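Local atomic coordinates of uncharacterized protein (Desulfotomaculum acetoxidans, PDB entry 3U4Y), a protein that is of unknown function but folds as a seven-bladed beta-propeller related to the lactonase family, with no activity yet established. Residues Val55-Phe60 with Ser84-Val89; Cys61-Gln66 with Val77-Gly82. All coordinates share one frame; numbering follows the deposited sequence.

Interaction 1: residues Val55-Phe60 with Ser84-Val89; sequences VVTSDF and SSMADV
Thr57 sets its CG2 methyl against both methyls of Val89, the pair meeting tip to tip with CG2 3.7 Å from Val89 CG1 and 3.8 Å from Val89 CG2. The contact belongs to a beta-propeller: residues 84-89 form the connection that leaves outer strand 75-81 of one four-stranded blade and enters the first strand, 89-91, of the next, running alongside the end of strand 53-58, roughly antiparallel to it. Val55 extends the apolar patch, its CG1 lying 4.2 Å from Val89 CG1, and Thr100 of the next blade also touches Thr57, Met86 and Val89. The two branches of Thr57 divide the work. With OG1 set between the backbone N and the carbonyl carbon (chi1 46°), the hydroxyl turns to the connecting chain, 2.8 Å from Ala87 O, a possible hydrogen bond, and it also bonds to Asp44 N of strand 42-47. CG2, anti to the carbonyl carbon, is left for the valine. Where strand 53-58 ends, backbone takes over: Met86 N gives Ser58 O a weak, bent hydrogen bond of 3.2 Å, while the selenomethionine side chain leads away to pack on Leu64. Beyond it, Ser85 turns to the next blade, its OG hydrogen-bonded to both Gly103 N and Asn105 O.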
loop_
_atom_site.group_PDB
_atom_site.type_symbol
_atom_site.label_atom_id
_atom_site.label_comp_id
_atom_site.label_asym_id
_atom_site.label_seq_id
_atom_site.Cartn_x
_atom_site.Cartn_y
_atom_site.Cartn_z
ATOM N N VAL A 55 0.099 -11.646 2.740
ATOM C CA VAL A 55 1.083 -11.315 3.755
ATOM C C VAL A 55 0.558 -10.227 4.686
ATOM O O VAL A 55 0.019 -9.224 4.212
ATOM C CB VAL A 55 2.401 -10.877 3.118
ATOM C CG1 VAL A 55 3.120 -9.956 4.032
ATOM C CG2 VAL A 55 3.259 -12.090 2.833
ATOM N N VAL A 56 0.680 -10.439 6.001
ATOM C CA VAL A 56 0.320 -9.410 6.986
ATOM C C VAL A 56 1.515 -9.059 7.862
ATOM O O VAL A 56 2.311 -9.919 8.211
ATOM C CB VAL A 56 -0.850 -9.827 7.893
ATOM C CG1 VAL A 56 -1.528 -8.603 8.447
ATOM C CG2 VAL A 56 -1.859 -10.616 7.127
ATOM N N THR A 57 1.638 -7.791 8.221
ATOM C CA THR A 57 2.777 -7.324 9.002
ATOM C C THR A 57 2.347 -6.943 10.416
ATOM O O THR A 57 1.161 -6.792 10.696
ATOM C CB THR A 57 3.450 -6.102 8.327
ATOM O OG1 THR A 57 2.440 -5.175 7.927
ATOM C CG2 THR A 57 4.243 -6.523 7.100
ATOM N N SER A 58 3.313 -6.803 11.314
ATOM C CA SER A 58 3.009 -6.301 12.641
ATOM C C SER A 58 4.147 -5.425 13.124
ATOM O O SER A 58 5.315 -5.623 12.763
ATOM C CB SER A 58 2.695 -7.434 13.625
ATOM O OG SER A 58 3.817 -8.265 13.873
ATOM N N ASP A 59 3.774 -4.443 13.934
ATOM C CA ASP A 59 4.663 -3.380 14.358
ATOM C C ASP A 59 5.479 -3.804 15.566
ATOM O O ASP A 59 6.629 -4.216 15.423
ATOM C CB ASP A 59 3.832 -2.143 14.703
ATOM C CG ASP A 59 4.671 -0.906 14.878
ATOM O OD1 ASP A 59 5.856 -0.955 14.503
ATOM O OD2 ASP A 59 4.142 0.117 15.364
ATOM N N PHE A 60 4.865 -3.699 16.747
ATOM C CA PHE A 60 5.538 -3.896 18.036
ATOM C C PHE A 60 5.763 -5.390 18.291
ATOM O O PHE A 60 6.711 -5.782 18.985
ATOM C CB PHE A 60 4.739 -3.186 19.153
ATOM C CG PHE A 60 5.122 -3.580 20.557
ATOM C CD1 PHE A 60 6.449 -3.616 20.963
ATOM C CD2 PHE A 60 4.136 -3.885 21.492
ATOM C CE1 PHE A 60 6.788 -3.976 22.272
ATOM C CE2 PHE A 60 4.469 -4.241 22.795
ATOM C CZ PHE A 60 5.794 -4.285 23.185
ATOM N N SER A 84 13.356 -6.221 13.357
ATOM C CA SER A 84 12.696 -5.054 13.940
ATOM C C SER A 84 11.256 -4.931 13.451
ATOM O O SER A 84 10.759 -5.816 12.757
ATOM C CB SER A 84 13.469 -3.777 13.616
ATOM O OG SER A 84 13.508 -3.545 12.216
ATOM N N SER A 85 10.592 -3.833 13.812
ATOM C CA SER A 85 9.175 -3.645 13.487
ATOM C C SER A 85 8.868 -3.565 11.982
ATOM O O SER A 85 9.770 -3.405 11.158
ATOM C CB SER A 85 8.657 -2.387 14.151
ATOM O OG SER A 85 8.957 -1.265 13.340
HETATM N N MSE A 86 7.582 -3.642 11.638
HETATM C CA MSE A 86 7.142 -3.688 10.249
HETATM C C MSE A 86 5.853 -2.914 10.014
HETATM O O MSE A 86 4.996 -2.876 10.896
HETATM C CB MSE A 86 6.870 -5.133 9.855
HETATM C CG MSE A 86 8.093 -5.974 9.668
HETATM SE SE MSE A 86 7.611 -7.848 9.758
HETATM C CE MSE A 86 9.343 -8.533 10.347
ATOM N N ALA A 87 5.694 -2.324 8.826
ATOM C CA ALA A 87 4.421 -1.687 8.491
ATOM C C ALA A 87 4.011 -1.821 7.014
ATOM O O ALA A 87 3.404 -2.819 6.657
ATOM C CB ALA A 87 4.371 -0.234 8.977
ATOM N N ASP A 88 4.303 -0.843 6.156
ATOM C CA ASP A 88 3.907 -0.997 4.752
ATOM C C ASP A 88 4.619 -2.238 4.196
ATOM O O ASP A 88 5.732 -2.575 4.630
ATOM C CB ASP A 88 4.171 0.277 3.897
ATOM C CG ASP A 88 3.265 0.365 2.626
ATOM O OD1 ASP A 88 2.377 -0.499 2.433
ATOM O OD2 ASP A 88 3.431 1.311 1.817
ATOM N N VAL A 89 3.946 -2.942 3.283
ATOM C CA VAL A 89 4.558 -4.035 2.535
ATOM C C VAL A 89 4.228 -3.948 1.084
ATOM O O VAL A 89 3.111 -3.595 0.708
ATOM C CB VAL A 89 4.012 -5.415 2.925
ATOM C CG1 VAL A 89 5.103 -6.260 3.512
ATOM C CG2 VAL A 89 2.807 -5.288 3.836
#

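Interaction 2: residues Cys61-Gln66 with Val77-Gly82; sequences CQTLVQ and VAIQEG
Val77 and Ala78 both face the single residue Gln66, a classic beta bulge in the antiparallel hairpin of strands 63-68 and 75-81, the two outer strands of a beta-propeller blade. Gln66 holds both: its O accepts from Val77 N at 3.0 Å, and its N donates to Ala78 O. Its side chain, extended with CG anti to the backbone N (chi1 163°), crosses Val77 so that CG lies 3.8 Å from Val77 CG2, and its amide goes on to Tyr113 OH and Asn53 OD1. Past the bulge the pairing is regular, with Leu64 and Gln80 joined by two hydrogen bonds (Leu64 N to Gln80 O, 2.9 Å). On the face shared by Thr63, Val65, Ile79 and Glu81, the two branches of Ile79 part company. CG1 runs alongside Val65 CG1 at 4.2 Å, whereas CG2 reaches diagonally to the methyl of Thr63, whose OG1 is bonded instead to Cys61 O. Gly82 closes the other end twice over: its N-H points almost straight (176°) at Gln62 O, and Gln62, its chain extended beyond CG, brings NE2 to Gly82 O at 2.8 Å, the acceptor 32° out of the amide plane.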
loop_
_atom_site.group_PDB
_atom_site.type_symbol
_atom_site.label_atom_id
_atom_site.label_comp_id
_atom_site.label_asym_id
_atom_site.label_seq_id
_atom_site.Cartn_x
_atom_site.Cartn_y
_atom_site.Cartn_z
ATOM N N CYS A 61 4.921 -6.220 17.679
ATOM C CA CYS A 61 5.140 -7.660 17.686
ATOM C C CYS A 61 6.198 -8.112 16.659
ATOM O O CYS A 61 6.565 -9.275 16.614
ATOM C CB CYS A 61 3.814 -8.404 17.467
ATOM S SG CYS A 61 2.644 -8.415 18.885
ATOM N N GLN A 62 6.686 -7.183 15.847
ATOM C CA GLN A 62 7.630 -7.471 14.751
ATOM C C GLN A 62 7.527 -8.846 14.078
ATOM O O GLN A 62 8.534 -9.499 13.803
ATOM C CB GLN A 62 9.076 -7.189 15.162
ATOM C CG GLN A 62 9.601 -7.990 16.313
ATOM C CD GLN A 62 10.839 -7.349 16.912
ATOM O OE1 GLN A 62 10.757 -6.286 17.519
ATOM N NE2 GLN A 62 11.992 -7.981 16.729
ATOM N N THR A 63 6.305 -9.256 13.768
ATOM C CA THR A 63 6.091 -10.549 13.153
ATOM C C THR A 63 5.343 -10.498 11.823
ATOM O O THR A 63 4.288 -9.883 11.720
ATOM C CB THR A 63 5.318 -11.456 14.101
ATOM O OG1 THR A 63 6.087 -11.637 15.295
ATOM C CG2 THR A 63 5.046 -12.806 13.441
ATOM N N LEU A 64 5.890 -11.164 10.813
ATOM C CA LEU A 64 5.188 -11.324 9.544
ATOM C C LEU A 64 4.468 -12.673 9.467
ATOM O O LEU A 64 5.061 -13.709 9.749
ATOM C CB LEU A 64 6.174 -11.207 8.382
ATOM C CG LEU A 64 5.618 -11.431 6.966
ATOM C CD1 LEU A 64 6.104 -10.361 5.998
ATOM C CD2 LEU A 64 5.969 -12.808 6.456
ATOM N N VAL A 65 3.197 -12.666 9.086
ATOM C CA VAL A 65 2.476 -13.922 8.857
ATOM C C VAL A 65 2.083 -14.104 7.378
ATOM O O VAL A 65 1.739 -13.132 6.699
ATOM C CB VAL A 65 1.221 -14.043 9.748
ATOM C CG1 VAL A 65 1.502 -13.493 11.115
ATOM C CG2 VAL A 65 0.067 -13.300 9.134
ATOM N N GLN A 66 2.146 -15.351 6.898
ATOM C CA GLN A 66 1.824 -15.707 5.514
ATOM C C GLN A 66 0.655 -16.668 5.469
ATOM O O GLN A 66 0.623 -17.640 6.207
ATOM C CB GLN A 66 3.033 -16.356 4.826
ATOM C CG GLN A 66 2.693 -17.124 3.540
ATOM C CD GLN A 66 3.923 -17.685 2.823
ATOM O OE1 GLN A 66 5.062 -17.492 3.259
ATOM N NE2 GLN A 66 3.692 -18.382 1.714
ATOM N N VAL A 77 0.304 -20.483 7.196
ATOM C CA VAL A 77 1.326 -21.486 6.923
ATOM C C VAL A 77 2.738 -21.130 7.372
ATOM O O VAL A 77 3.610 -21.997 7.439
ATOM C CB VAL A 77 1.359 -21.837 5.431
ATOM C CG1 VAL A 77 -0.049 -22.170 4.957
ATOM C CG2 VAL A 77 1.972 -20.694 4.618
ATOM N N ALA A 78 2.974 -19.860 7.667
ATOM C CA ALA A 78 4.243 -19.459 8.268
ATOM C C ALA A 78 4.033 -18.308 9.235
ATOM O O ALA A 78 3.131 -17.496 9.035
ATOM C CB ALA A 78 5.266 -19.084 7.199
ATOM N N ILE A 79 4.846 -18.273 10.295
ATOM C CA ILE A 79 4.926 -17.128 11.210
ATOM C C ILE A 79 6.381 -16.889 11.589
ATOM O O ILE A 79 6.961 -17.669 12.348
ATOM C CB ILE A 79 4.084 -17.309 12.504
ATOM C CG1 ILE A 79 2.591 -17.379 12.169
ATOM C CG2 ILE A 79 4.344 -16.167 13.462
ATOM C CD1 ILE A 79 1.661 -17.309 13.345
ATOM N N GLN A 80 6.966 -15.819 11.048
ATOM C CA GLN A 80 8.360 -15.470 11.331
ATOM C C GLN A 80 8.509 -14.125 12.051
ATOM O O GLN A 80 7.731 -13.197 11.815
ATOM C CB GLN A 80 9.171 -15.478 10.041
ATOM C CG GLN A 80 9.376 -16.864 9.462
ATOM C CD GLN A 80 10.355 -17.692 10.273
ATOM O OE1 GLN A 80 11.237 -17.145 10.937
ATOM N NE2 GLN A 80 10.205 -19.013 10.226
ATOM N N GLU A 81 9.496 -14.029 12.942
ATOM C CA GLU A 81 9.788 -12.762 13.616
ATOM C C GLU A 81 10.905 -12.066 12.866
ATOM O O GLU A 81 11.855 -12.705 12.405
ATOM C CB GLU A 81 10.191 -12.959 15.090
ATOM C CG GLU A 81 11.468 -12.184 15.515
ATOM C CD GLU A 81 11.790 -12.244 17.020
ATOM O OE1 GLU A 81 10.862 -12.350 17.852
ATOM O OE2 GLU A 81 12.989 -12.169 17.370
ATOM N N GLY A 82 10.791 -10.753 12.733
ATOM C CA GLY A 82 11.839 -9.995 12.091
ATOM C C GLY A 82 12.800 -9.360 13.079
ATOM O O GLY A 82 12.546 -9.298 14.276
#

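Both interactions involve the blade of strands 42-47, 53-58, 63-68 and 75-81, and the hairpin of interaction 2 falls, along the chain, between the two segments of interaction 1. Interaction 2 builds the outer edge of the blade, partly open to solvent, mainly through main-chain pairing interrupted by a bulge. Interaction 1 is wholly buried nearer the centre of the chain and joins this blade to the next by methyl packing and sparse polar contacts. Strands 53-58 and 63-68 are sheet neighbours, so the two meet directly: Val56 N probably bonds to Val65 O, Ser58 OG to Thr63 N across the turn, and Val55 CG1 packs 3.6 Å from Leu64 CD1.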